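Local coordinates for bifunctional protein PutA (PDB 5UR2) that probably converts proline to glutamate in two oxidative steps, pairing a flavin-dependent proline dehydrogenase with an NAD-dependent L-glutamate gamma-semialdehyde dehydrogenase on one chain, at residues 61-66 against 70-75; 791-796 against 883-888; 836-841 against 860-865; 840-845 against 869-874. All blocks are in the same frame, centred on the assembly; numbering follows the deposited sequence.

How the contacts relate
Contact 1 belongs to the N-terminal PutA region, while contacts 2, 3 and 4 lie together in the aldehyde dehydrogenase part. The centres of contacts 1 and 2 are about 18 Å apart, with nearest atoms about 5 Å from each other. Contacts 2 and 3 meet through neighbouring parallel strands, where Val883 N lies 2.7 Å from Phe862 O, a probable hydrogen bond. Contacts 3 and 4, with centres about 4 Å apart, share Lys840 and Asn841, and probable hydrogen bonds join strands 843-847 and 860-863. All four are structural packing away from the modified flavin and from the predicted catalytic residues Glu746 and Cys780.

Contact 1: 61-66 against 70-75; sequences PSINSG and ARHLKE
Ile63 points its CD1 methyl at the imidazole of His72 across a helix-loop-helix connection, in which the loop 61-66 leaves helix 47-59 and runs into helix 66-76. This is the packed, buried side of the contact. The methyl stands over one ring face, 3.7 Å from the centroid of His72 and 16° off the ring normal, a CH-pi contact. It sits somewhat toward the ring margin, with CD1 of Ile63 3.6 Å from ND1 of His72. An extended outer bond (chi2 175°) carries CD1 clear of the Ile63 backbone and onto the ring. Hydrogen bonds at both ring nitrogens help to fix the rotation of His72: ND1 meets the backbone O of Glu68 one helical turn earlier, and NE2 meets OD2 of Asp758. The latter partner lies in the aldehyde dehydrogenase part of the chain, tying this helix to it; a nearby carboxylate may also promote protonation of the ring.

The other side is exposed and thinly packed. There Gly66 and Ala70 meet through the helical bond from Ala70 N to Gly66 O, 3.2 Å long, and CB of Ala70 is 3.9 Å from Gly66 O. Ser65 is the N-cap of this helix, its OG hydrogen-bonded to the backbone N of Glu68. Within the helix, Arg71 forms a salt bridge with Glu75, one turn further on, and both residues also reach Ser911. NH1 of Arg71 meets the syn side of OE2 of Glu75 at 2.7 Å.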
loop_
_atom_site.group_PDB
_atom_site.type_symbol
_atom_site.label_atom_id
_atom_site.label_comp_id
_atom_site.label_asym_id
_atom_site.label_seq_id
_atom_site.Cartn_x
_atom_site.Cartn_y
_atom_site.Cartn_z
ATOM N N PRO B 61 34.405 28.373 2.993
ATOM C CA PRO B 61 35.239 29.168 2.072
ATOM C C PRO B 61 34.535 29.555 0.775
ATOM O O PRO B 61 35.076 30.377 0.028
ATOM C CB PRO B 61 36.439 28.251 1.801
ATOM C CG PRO B 61 35.909 26.884 1.987
ATOM C CD PRO B 61 34.879 26.977 3.088
ATOM N N SER B 62 33.357 29.011 0.490
ATOM C CA SER B 62 32.597 29.396 -0.695
ATOM C C SER B 62 31.643 30.562 -0.445
ATOM O O SER B 62 30.979 31.012 -1.384
ATOM C CB SER B 62 31.820 28.191 -1.243
ATOM O OG SER B 62 32.716 27.205 -1.762
ATOM N N ILE B 63 31.575 31.069 0.780
ATOM C CA ILE B 63 30.673 32.153 1.153
ATOM C C ILE B 63 31.438 33.473 1.114
ATOM O O ILE B 63 32.515 33.592 1.711
ATOM C CB ILE B 63 30.072 31.902 2.545
ATOM C CG1 ILE B 63 29.455 30.502 2.600
ATOM C CG2 ILE B 63 29.071 32.965 2.894
ATOM C CD1 ILE B 63 28.951 30.105 3.955
ATOM N N ASN B 64 30.891 34.463 0.407
ATOM C CA ASN B 64 31.612 35.696 0.105
ATOM C C ASN B 64 30.932 36.944 0.679
ATOM O O ASN B 64 30.978 38.011 0.062
ATOM C CB ASN B 64 31.806 35.847 -1.404
ATOM N N SER B 65 30.291 36.837 1.846
ATOM C CA SER B 65 29.752 38.018 2.519
ATOM C C SER B 65 29.475 37.658 3.968
ATOM O O SER B 65 29.173 36.507 4.288
ATOM C CB SER B 65 28.469 38.566 1.870
ATOM O OG SER B 65 27.297 38.103 2.528
ATOM N N GLY B 66 29.607 38.654 4.841
ATOM C CA GLY B 66 29.403 38.407 6.259
ATOM C C GLY B 66 27.980 38.011 6.594
ATOM O O GLY B 66 27.748 37.138 7.436
ATOM N N ALA B 70 26.553 34.433 8.558
ATOM C CA ALA B 70 25.612 34.403 9.674
ATOM C C ALA B 70 24.358 33.614 9.329
ATOM O O ALA B 70 23.834 32.866 10.167
ATOM C CB ALA B 70 25.237 35.829 10.088
ATOM N N ARG B 71 23.862 33.758 8.096
ATOM C CA ARG B 71 22.704 32.976 7.674
ATOM C C ARG B 71 23.004 31.477 7.710
ATOM O O ARG B 71 22.214 30.688 8.245
ATOM C CB ARG B 71 22.254 33.403 6.272
ATOM C CG ARG B 71 21.029 32.625 5.792
ATOM C CD ARG B 71 20.483 33.093 4.442
ATOM N NE ARG B 71 21.371 32.854 3.302
ATOM C CZ ARG B 71 21.435 31.714 2.611
ATOM N NH1 ARG B 71 20.685 30.670 2.946
ATOM N NH2 ARG B 71 22.258 31.614 1.580
ATOM N N HIS B 72 24.150 31.063 7.158
ATOM C CA HIS B 72 24.482 29.638 7.184
ATOM C C HIS B 72 24.645 29.144 8.612
ATOM O O HIS B 72 24.230 28.025 8.945
ATOM C CB HIS B 72 25.755 29.360 6.379
ATOM C CG HIS B 72 25.537 29.326 4.899
ATOM N ND1 HIS B 72 25.418 30.465 4.138
ATOM C CD2 HIS B 72 25.405 28.286 4.041
ATOM C CE1 HIS B 72 25.242 30.132 2.873
ATOM N NE2 HIS B 72 25.231 28.815 2.787
ATOM N N LEU B 73 25.237 29.974 9.472
ATOM C CA LEU B 73 25.422 29.592 10.866
ATOM C C LEU B 73 24.082 29.314 11.537
ATOM O O LEU B 73 23.888 28.254 12.147
ATOM C CB LEU B 73 26.196 30.690 11.594
ATOM C CG LEU B 73 26.974 30.280 12.841
ATOM C CD1 LEU B 73 27.973 29.210 12.498
ATOM C CD2 LEU B 73 27.680 31.484 13.430
ATOM N N LYS B 74 23.129 30.247 11.400
ATOM C CA LYS B 74 21.810 30.056 11.996
ATOM C C LYS B 74 21.145 28.795 11.459
ATOM O O LYS B 74 20.553 28.021 12.221
ATOM C CB LYS B 74 20.935 31.287 11.736
ATOM N N GLU B 75 21.255 28.556 10.148
ATOM C CA GLU B 75 20.587 27.403 9.548
ATOM C C GLU B 75 21.219 26.092 9.993
ATOM O O GLU B 75 20.512 25.096 10.195
ATOM C CB GLU B 75 20.619 27.507 8.027
ATOM C CG GLU B 75 19.865 28.704 7.478
ATOM C CD GLU B 75 19.947 28.763 5.971
ATOM O OE1 GLU B 75 20.217 27.706 5.354
ATOM O OE2 GLU B 75 19.760 29.858 5.405
#

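Contact 2: 791-796 against 883-888; sequences EVYDRF and VIRAKN
Tyr793 on helix 790-806 lays its ring against the guanidinium of Arg885 on strand 880-886. The two flat groups are stacked with planes 22° apart, and CZ of Arg885 lies 3.8 Å from the Tyr793 centroid, 11° off the ring normal, a cation-pi contact over the face. NH2 makes the closest approach, 3.4 Å from Tyr793 CE1, whereas NH1 lies over the inner end of the ring, 3.7 Å from CG of Tyr793.

The side chain of Arg885 begins extended and then bends at chi3 (-77°); this turn folds the guanidinium back over the tyrosine. Its CG also touches the ring, 3.8 Å from Tyr793 CD2. Tyr793 holds CG anti to its backbone nitrogen, which directs the ring from the helix toward the strand. At the far end of the ring, CG1 of Val883 approaches obliquely, 3.6 Å from OH and 3.8 Å from CE2 of Tyr793.

Polar partners hold both groups. The Tyr793 hydroxyl accepts a hydrogen bond from the backbone N of Asp864, and the same aspartate forms a salt bridge through OD1 with Arg885 NE. NH1 of Arg885 forms a salt bridge with OD1 of Asp790, at the start of the helix. These two carboxylates probably balance the arginine charge and keep the guanidinium flat against the ring. The contact thus seats helix 790-806 on strand 880-886, which runs parallel to strand 783-789, in the helix-on-sheet layering of the alpha/beta aldehyde dehydrogenase fold.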
loop_
_atom_site.group_PDB
_atom_site.type_symbol
_atom_site.label_atom_id
_atom_site.label_comp_id
_atom_site.label_asym_id
_atom_site.label_seq_id
_atom_site.Cartn_x
_atom_site.Cartn_y
_atom_site.Cartn_z
ATOM N N GLU B 791 25.624 35.699 -8.058
ATOM C CA GLU B 791 26.952 35.798 -7.456
ATOM C C GLU B 791 27.879 34.685 -7.933
ATOM O O GLU B 791 29.093 34.887 -8.034
ATOM C CB GLU B 791 26.851 35.788 -5.931
ATOM N N VAL B 792 27.339 33.502 -8.216
ATOM C CA VAL B 792 28.167 32.379 -8.627
ATOM C C VAL B 792 28.155 32.177 -10.142
ATOM O O VAL B 792 28.818 31.265 -10.646
ATOM C CB VAL B 792 27.747 31.101 -7.865
ATOM C CG1 VAL B 792 26.510 30.435 -8.503
ATOM C CG2 VAL B 792 28.930 30.135 -7.713
ATOM N N TYR B 793 27.444 33.029 -10.884
ATOM C CA TYR B 793 27.221 32.806 -12.313
ATOM C C TYR B 793 28.530 32.676 -13.082
ATOM O O TYR B 793 28.701 31.758 -13.897
ATOM C CB TYR B 793 26.378 33.943 -12.883
ATOM C CG TYR B 793 25.912 33.719 -14.304
ATOM C CD1 TYR B 793 26.721 34.051 -15.392
ATOM C CD2 TYR B 793 24.650 33.194 -14.561
ATOM C CE1 TYR B 793 26.286 33.850 -16.699
ATOM C CE2 TYR B 793 24.207 32.986 -15.863
ATOM C CZ TYR B 793 25.023 33.318 -16.922
ATOM O OH TYR B 793 24.571 33.109 -18.204
ATOM N N ASP B 794 29.447 33.618 -12.880
ATOM C CA ASP B 794 30.669 33.639 -13.680
ATOM C C ASP B 794 31.551 32.423 -13.396
ATOM O O ASP B 794 32.119 31.834 -14.322
ATOM C CB ASP B 794 31.436 34.942 -13.431
ATOM C CG ASP B 794 30.735 36.152 -14.037
ATOM O OD1 ASP B 794 29.943 35.974 -14.985
ATOM O OD2 ASP B 794 30.969 37.282 -13.562
ATOM N N ARG B 795 31.713 32.063 -12.124
ATOM C CA ARG B 795 32.550 30.917 -11.763
ATOM C C ARG B 795 31.983 29.606 -12.309
ATOM O O ARG B 795 32.709 28.786 -12.885
ATOM C CB ARG B 795 32.694 30.848 -10.242
ATOM C CG ARG B 795 33.761 31.753 -9.658
ATOM C CD ARG B 795 33.646 31.802 -8.138
ATOM N NE ARG B 795 32.524 32.651 -7.731
ATOM C CZ ARG B 795 31.820 32.489 -6.616
ATOM N NH1 ARG B 795 32.105 31.487 -5.790
ATOM N NH2 ARG B 795 30.820 33.317 -6.335
ATOM N N PHE B 796 30.685 29.384 -12.115
ATOM C CA PHE B 796 30.085 28.127 -12.537
ATOM C C PHE B 796 30.110 27.985 -14.050
ATOM O O PHE B 796 30.490 26.935 -14.577
ATOM C CB PHE B 796 28.653 28.035 -12.017
ATOM C CG PHE B 796 27.887 26.898 -12.599
ATOM C CD1 PHE B 796 28.029 25.624 -12.089
ATOM C CD2 PHE B 796 27.023 27.100 -13.660
ATOM C CE1 PHE B 796 27.320 24.565 -12.623
ATOM C CE2 PHE B 796 26.319 26.046 -14.190
ATOM C CZ PHE B 796 26.470 24.778 -13.668
ATOM N N VAL B 883 21.338 28.292 -20.256
ATOM C CA VAL B 883 21.770 28.800 -18.952
ATOM C C VAL B 883 20.991 30.079 -18.658
ATOM O O VAL B 883 21.005 31.021 -19.457
ATOM C CB VAL B 883 23.285 29.061 -18.924
ATOM C CG1 VAL B 883 23.696 29.636 -17.577
ATOM C CG2 VAL B 883 24.053 27.792 -19.190
ATOM N N ILE B 884 20.296 30.114 -17.520
ATOM C CA ILE B 884 19.377 31.205 -17.188
ATOM C C ILE B 884 19.844 31.874 -15.908
ATOM O O ILE B 884 20.130 31.195 -14.916
ATOM C CB ILE B 884 17.929 30.704 -17.020
ATOM C CG1 ILE B 884 17.477 29.915 -18.247
ATOM C CG2 ILE B 884 16.985 31.871 -16.760
ATOM C CD1 ILE B 884 16.158 29.184 -18.037
ATOM N N ARG B 885 19.872 33.200 -15.908
ATOM C CA ARG B 885 20.335 33.928 -14.738
ATOM C C ARG B 885 19.185 34.131 -13.759
ATOM O O ARG B 885 18.040 34.341 -14.169
ATOM C CB ARG B 885 20.934 35.268 -15.153
ATOM C CG ARG B 885 21.901 35.835 -14.136
ATOM C CD ARG B 885 22.356 37.209 -14.566
ATOM N NE ARG B 885 23.347 37.135 -15.634
ATOM C CZ ARG B 885 24.658 37.191 -15.432
ATOM N NH1 ARG B 885 25.134 37.319 -14.201
ATOM N NH2 ARG B 885 25.491 37.120 -16.461
ATOM N N ALA B 886 19.488 34.045 -12.461
ATOM C CA ALA B 886 18.505 34.319 -11.418
ATOM C C ALA B 886 19.126 35.227 -10.369
ATOM O O ALA B 886 20.284 35.040 -9.984
ATOM C CB ALA B 886 17.988 33.035 -10.764
ATOM N N LYS B 887 18.364 36.240 -9.941
ATOM C CA LYS B 887 18.856 37.170 -8.924
ATOM C C LYS B 887 18.967 36.498 -7.560
ATOM O O LYS B 887 19.880 36.803 -6.791
ATOM C CB LYS B 887 17.956 38.409 -8.848
ATOM N N ASN B 888 18.037 35.604 -7.230
ATOM C CA ASN B 888 18.014 34.952 -5.926
ATOM C C ASN B 888 17.176 33.678 -6.037
ATOM O O ASN B 888 16.636 33.355 -7.101
ATOM C CB ASN B 888 17.478 35.906 -4.854
ATOM C CG ASN B 888 16.130 36.527 -5.235
ATOM O OD1 ASN B 888 15.299 35.892 -5.893
ATOM N ND2 ASN B 888 15.908 37.774 -4.813
#

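Contact 3: 836-841 against 860-865; sequences AEAEKN and TIFGDV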
loop_
_atom_site.group_PDB
_atom_site.type_symbol
_atom_site.label_atom_id
_atom_site.label_comp_id
_atom_site.label_asym_id
_atom_site.label_seq_id
_atom_site.Cartn_x
_atom_site.Cartn_y
_atom_site.Cartn_z
ATOM N N ALA B 836 20.184 26.654 -34.747
ATOM C CA ALA B 836 20.318 27.795 -35.651
ATOM C C ALA B 836 19.385 28.932 -35.257
ATOM O O ALA B 836 19.797 30.098 -35.241
ATOM C CB ALA B 836 20.046 27.370 -37.098
ATOM N N GLU B 837 18.128 28.619 -34.937
ATOM C CA GLU B 837 17.212 29.667 -34.500
ATOM C C GLU B 837 17.712 30.311 -33.214
ATOM O O GLU B 837 17.761 31.540 -33.102
ATOM C CB GLU B 837 15.801 29.099 -34.311
ATOM N N ALA B 838 18.155 29.492 -32.259
ATOM C CA ALA B 838 18.594 30.020 -30.975
ATOM C C ALA B 838 19.838 30.892 -31.111
ATOM O O ALA B 838 20.002 31.854 -30.350
ATOM C CB ALA B 838 18.855 28.864 -30.009
ATOM N N GLU B 839 20.718 30.588 -32.072
ATOM C CA GLU B 839 21.894 31.428 -32.269
ATOM C C GLU B 839 21.536 32.827 -32.739
ATOM O O GLU B 839 22.359 33.736 -32.611
ATOM C CB GLU B 839 22.857 30.786 -33.259
ATOM C CG GLU B 839 23.619 29.620 -32.664
ATOM C CD GLU B 839 24.737 29.144 -33.562
ATOM O OE1 GLU B 839 25.728 29.896 -33.740
ATOM O OE2 GLU B 839 24.613 28.025 -34.105
ATOM N N LYS B 840 20.350 33.012 -33.314
ATOM C CA LYS B 840 19.924 34.344 -33.712
ATOM C C LYS B 840 19.354 35.142 -32.553
ATOM O O LYS B 840 19.218 36.361 -32.670
ATOM C CB LYS B 840 18.907 34.245 -34.850
ATOM C CG LYS B 840 19.478 33.581 -36.091
ATOM C CD LYS B 840 18.420 33.401 -37.154
ATOM C CE LYS B 840 19.003 32.804 -38.423
ATOM N NZ LYS B 840 17.978 32.744 -39.516
ATOM N N ASN B 841 18.997 34.481 -31.450
ATOM C CA ASN B 841 18.330 35.134 -30.332
ATOM C C ASN B 841 19.149 35.179 -29.053
ATOM O O ASN B 841 18.892 36.046 -28.219
ATOM C CB ASN B 841 16.989 34.450 -30.012
ATOM C CG ASN B 841 15.968 34.583 -31.132
ATOM O OD1 ASN B 841 15.786 35.652 -31.697
ATOM N ND2 ASN B 841 15.298 33.490 -31.453
ATOM N N THR B 860 25.765 22.022 -27.120
ATOM C CA THR B 860 25.627 23.461 -27.315
ATOM C C THR B 860 25.066 24.106 -26.056
ATOM O O THR B 860 24.064 23.629 -25.516
ATOM C CB THR B 860 24.706 23.749 -28.509
ATOM O OG1 THR B 860 25.161 23.011 -29.651
ATOM C CG2 THR B 860 24.679 25.237 -28.834
ATOM N N ILE B 861 25.675 25.215 -25.619
ATOM C CA ILE B 861 25.256 25.925 -24.411
ATOM C C ILE B 861 24.987 27.390 -24.754
ATOM O O ILE B 861 25.868 28.075 -25.286
ATOM C CB ILE B 861 26.315 25.844 -23.297
ATOM C CG1 ILE B 861 26.718 24.403 -23.006
ATOM C CG2 ILE B 861 25.777 26.456 -22.025
ATOM C CD1 ILE B 861 27.808 24.303 -21.959
ATOM N N PHE B 862 23.784 27.872 -24.434
ATOM C CA PHE B 862 23.436 29.284 -24.570
ATOM C C PHE B 862 23.378 29.947 -23.202
ATOM O O PHE B 862 22.952 29.338 -22.214
ATOM C CB PHE B 862 22.092 29.474 -25.282
ATOM C CG PHE B 862 22.104 28.964 -26.673
ATOM C CD1 PHE B 862 22.540 29.776 -27.704
ATOM C CD2 PHE B 862 21.735 27.650 -26.945
ATOM C CE1 PHE B 862 22.595 29.298 -28.993
ATOM C CE2 PHE B 862 21.785 27.163 -28.224
ATOM C CZ PHE B 862 22.218 27.988 -29.256
ATOM N N GLY B 863 23.781 31.216 -23.162
ATOM C CA GLY B 863 23.868 31.920 -21.900
ATOM C C GLY B 863 22.905 33.078 -21.790
ATOM O O GLY B 863 22.454 33.605 -22.812
ATOM N N ASP B 864 22.590 33.478 -20.556
ATOM C CA ASP B 864 21.663 34.583 -20.290
ATOM C C ASP B 864 20.357 34.426 -21.061
ATOM O O ASP B 864 19.812 35.393 -21.588
ATOM C CB ASP B 864 22.300 35.941 -20.602
ATOM C CG ASP B 864 23.150 36.459 -19.464
ATOM O OD1 ASP B 864 22.578 36.720 -18.386
ATOM O OD2 ASP B 864 24.373 36.623 -19.643
ATOM N N VAL B 865 19.852 33.201 -21.120
ATOM C CA VAL B 865 18.582 32.941 -21.803
ATOM C C VAL B 865 17.441 33.423 -20.911
ATOM O O VAL B 865 17.427 33.102 -19.709
ATOM C CB VAL B 865 18.434 31.454 -22.125
ATOM C CG1 VAL B 865 17.165 31.186 -22.935
ATOM C CG2 VAL B 865 19.665 30.939 -22.864
#
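Ala838 and Phe862 mark the nearest approach of the two backbones, their CA atoms 8.1 Å apart, a spacing that side chains must fill. Segment 836-841 lies on helix 825-841, while the strand that opens segment 860-865 belongs to the mixed sheet of the aldehyde dehydrogenase fold, so this is helix-on-sheet packing.

Phe862 spans the gap. With CG beside the backbone nitrogen (chi1 -63°), its ring reaches the helix and presents one face to the methyl of Ala838. CB of Ala838 stands 3.9 Å from the Phe862 centroid, 25° off the normal, in a CH-pi contact displaced toward the outer end of the ring; the closest pair there is Ala838 CB to Phe862 CZ at 3.6 Å. The ring also reaches the helix backbone, with CE1 of Phe862 3.8 Å from the carbonyl carbon of Ala838.

Leu844, His842 and Leu871 pack on the same phenylalanine, consistent with its burial. Glu839 adds the aliphatic part of its chain, while its carboxylate OE2 forms a salt bridge with Lys847 on the neighbouring strand. Its CG lies at the ring edge, near the plane of the ring, 3.8 Å from CE1 of Phe862.

Contact 4: 840-845 against 869-874; sequences KNHKLL and AKLAQA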
loop_
_atom_site.group_PDB
_atom_site.type_symbol
_atom_site.label_atom_id
_atom_site.label_comp_id
_atom_site.label_asym_id
_atom_site.label_seq_id
_atom_site.Cartn_x
_atom_site.Cartn_y
_atom_site.Cartn_z
ATOM N N LYS B 840 20.350 33.012 -33.314
ATOM C CA LYS B 840 19.924 34.344 -33.712
ATOM C C LYS B 840 19.354 35.142 -32.553
ATOM O O LYS B 840 19.218 36.361 -32.670
ATOM C CB LYS B 840 18.907 34.245 -34.850
ATOM C CG LYS B 840 19.478 33.581 -36.091
ATOM C CD LYS B 840 18.420 33.401 -37.154
ATOM C CE LYS B 840 19.003 32.804 -38.423
ATOM N NZ LYS B 840 17.978 32.744 -39.516
ATOM N N ASN B 841 18.997 34.481 -31.450
ATOM C CA ASN B 841 18.330 35.134 -30.332
ATOM C C ASN B 841 19.149 35.179 -29.053
ATOM O O ASN B 841 18.892 36.046 -28.219
ATOM C CB ASN B 841 16.989 34.450 -30.012
ATOM C CG ASN B 841 15.968 34.583 -31.132
ATOM O OD1 ASN B 841 15.786 35.652 -31.697
ATOM N ND2 ASN B 841 15.298 33.490 -31.453
ATOM N N HIS B 842 20.104 34.272 -28.856
ATOM C CA HIS B 842 20.745 34.162 -27.554
ATOM C C HIS B 842 22.253 34.025 -27.705
ATOM O O HIS B 842 22.756 33.515 -28.710
ATOM C CB HIS B 842 20.197 32.964 -26.755
ATOM C CG HIS B 842 18.700 32.886 -26.737
ATOM N ND1 HIS B 842 17.902 33.938 -26.335
ATOM C CD2 HIS B 842 17.856 31.875 -27.057
ATOM C CE1 HIS B 842 16.631 33.583 -26.426
ATOM N NE2 HIS B 842 16.578 32.335 -26.859
ATOM N N LYS B 843 22.963 34.478 -26.674
ATOM C CA LYS B 843 24.415 34.390 -26.644
ATOM C C LYS B 843 24.858 32.936 -26.624
ATOM O O LYS B 843 24.419 32.153 -25.778
ATOM C CB LYS B 843 24.963 35.120 -25.418
ATOM C CG LYS B 843 26.483 35.035 -25.244
ATOM C CD LYS B 843 26.931 35.763 -23.977
ATOM C CE LYS B 843 28.439 35.790 -23.850
ATOM N NZ LYS B 843 28.906 36.965 -23.062
ATOM N N LEU B 844 25.710 32.572 -27.579
ATOM C CA LEU B 844 26.247 31.223 -27.655
ATOM C C LEU B 844 27.494 31.136 -26.780
ATOM O O LEU B 844 28.492 31.807 -27.058
ATOM C CB LEU B 844 26.566 30.852 -29.104
ATOM C CG LEU B 844 27.163 29.448 -29.212
ATOM C CD1 LEU B 844 26.124 28.447 -28.783
ATOM C CD2 LEU B 844 27.674 29.147 -30.618
ATOM N N LEU B 845 27.444 30.301 -25.734
ATOM C CA LEU B 845 28.592 30.126 -24.845
ATOM C C LEU B 845 29.538 29.037 -25.319
ATOM O O LEU B 845 30.726 29.095 -25.004
ATOM C CB LEU B 845 28.158 29.803 -23.405
ATOM C CG LEU B 845 27.428 30.900 -22.626
ATOM C CD1 LEU B 845 27.037 30.415 -21.251
ATOM C CD2 LEU B 845 28.257 32.192 -22.554
ATOM N N ALA B 869 11.808 32.408 -22.766
ATOM C CA ALA B 869 12.185 32.184 -24.156
ATOM C C ALA B 869 11.787 30.783 -24.617
ATOM O O ALA B 869 11.763 29.822 -23.835
ATOM C CB ALA B 869 13.696 32.358 -24.335
ATOM N N LYS B 870 11.505 30.673 -25.920
ATOM C CA LYS B 870 11.131 29.383 -26.490
ATOM C C LYS B 870 12.188 28.322 -26.194
ATOM O O LYS B 870 11.859 27.182 -25.837
ATOM C CB LYS B 870 10.891 29.537 -27.991
ATOM C CG LYS B 870 10.485 28.257 -28.718
ATOM C CD LYS B 870 10.488 28.486 -30.243
ATOM C CE LYS B 870 10.000 27.269 -31.024
ATOM N NZ LYS B 870 9.933 27.565 -32.489
ATOM N N LEU B 871 13.466 28.693 -26.302
ATOM C CA LEU B 871 14.548 27.756 -26.012
ATOM C C LEU B 871 14.449 27.208 -24.599
ATOM O O LEU B 871 14.837 26.060 -24.354
ATOM C CB LEU B 871 15.903 28.435 -26.223
ATOM C CG LEU B 871 17.150 27.637 -25.848
ATOM C CD1 LEU B 871 17.313 26.422 -26.732
ATOM C CD2 LEU B 871 18.375 28.519 -25.959
ATOM N N ALA B 872 13.921 28.005 -23.668
ATOM C CA ALA B 872 13.810 27.640 -22.262
ATOM C C ALA B 872 12.442 27.084 -21.882
ATOM O O ALA B 872 12.170 26.930 -20.687
ATOM C CB ALA B 872 14.137 28.848 -21.379
ATOM N N GLN B 873 11.573 26.774 -22.864
ATOM C CA GLN B 873 10.207 26.283 -22.651
ATOM C C GLN B 873 9.890 25.011 -23.436
ATOM O O GLN B 873 9.257 24.102 -22.888
ATOM C CB GLN B 873 9.164 27.392 -23.009
ATOM C CG GLN B 873 9.106 28.582 -22.036
ATOM C CD GLN B 873 8.493 28.207 -20.676
ATOM O OE1 GLN B 873 7.622 27.336 -20.586
ATOM N NE2 GLN B 873 8.976 28.845 -19.614
ATOM N N ALA B 874 10.282 24.933 -24.708
ATOM C CA ALA B 874 9.969 23.783 -25.549
ATOM C C ALA B 874 11.022 22.701 -25.378
ATOM O O ALA B 874 12.224 22.986 -25.372
ATOM C CB ALA B 874 9.885 24.202 -27.024
#
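A loop-to-loop contact joins His842, at the turn from helix 825-841 into strand 843-847, to Ala869 and Leu871 in the connection between strands 860-863 and 880-886. It is held by van der Waals packing, with no hydrogen bond across it. The imidazole rests on two hydrocarbon groups, both set obliquely to its plane. CB of Ala869 lies 3.8 Å from CE1 of His842, while CD2 of Leu871 comes to 3.6 Å from CD2 of His842. CB of Leu871 completes the contact at 4.0 Å from His842 NE2.

Asn841 backs the histidine from its own segment: its CB stands over the centre of one ring face, 3.7 Å above the plane. With chi1 at 175°, the isobutyl branch of Leu871 runs past the imidazole in the opposite direction. A short 3-10 turn at 870-871 carries the leucine, and Lys870 O accepts from the backbone N of both Gln873 and Ala874.

Further in, Leu871 packs on Val880 and Ala882 of strand 880-886; His842, between helix 825-841 and strand 843-847, also touches Val865 and Pro866 in the loop beyond strand 860-863.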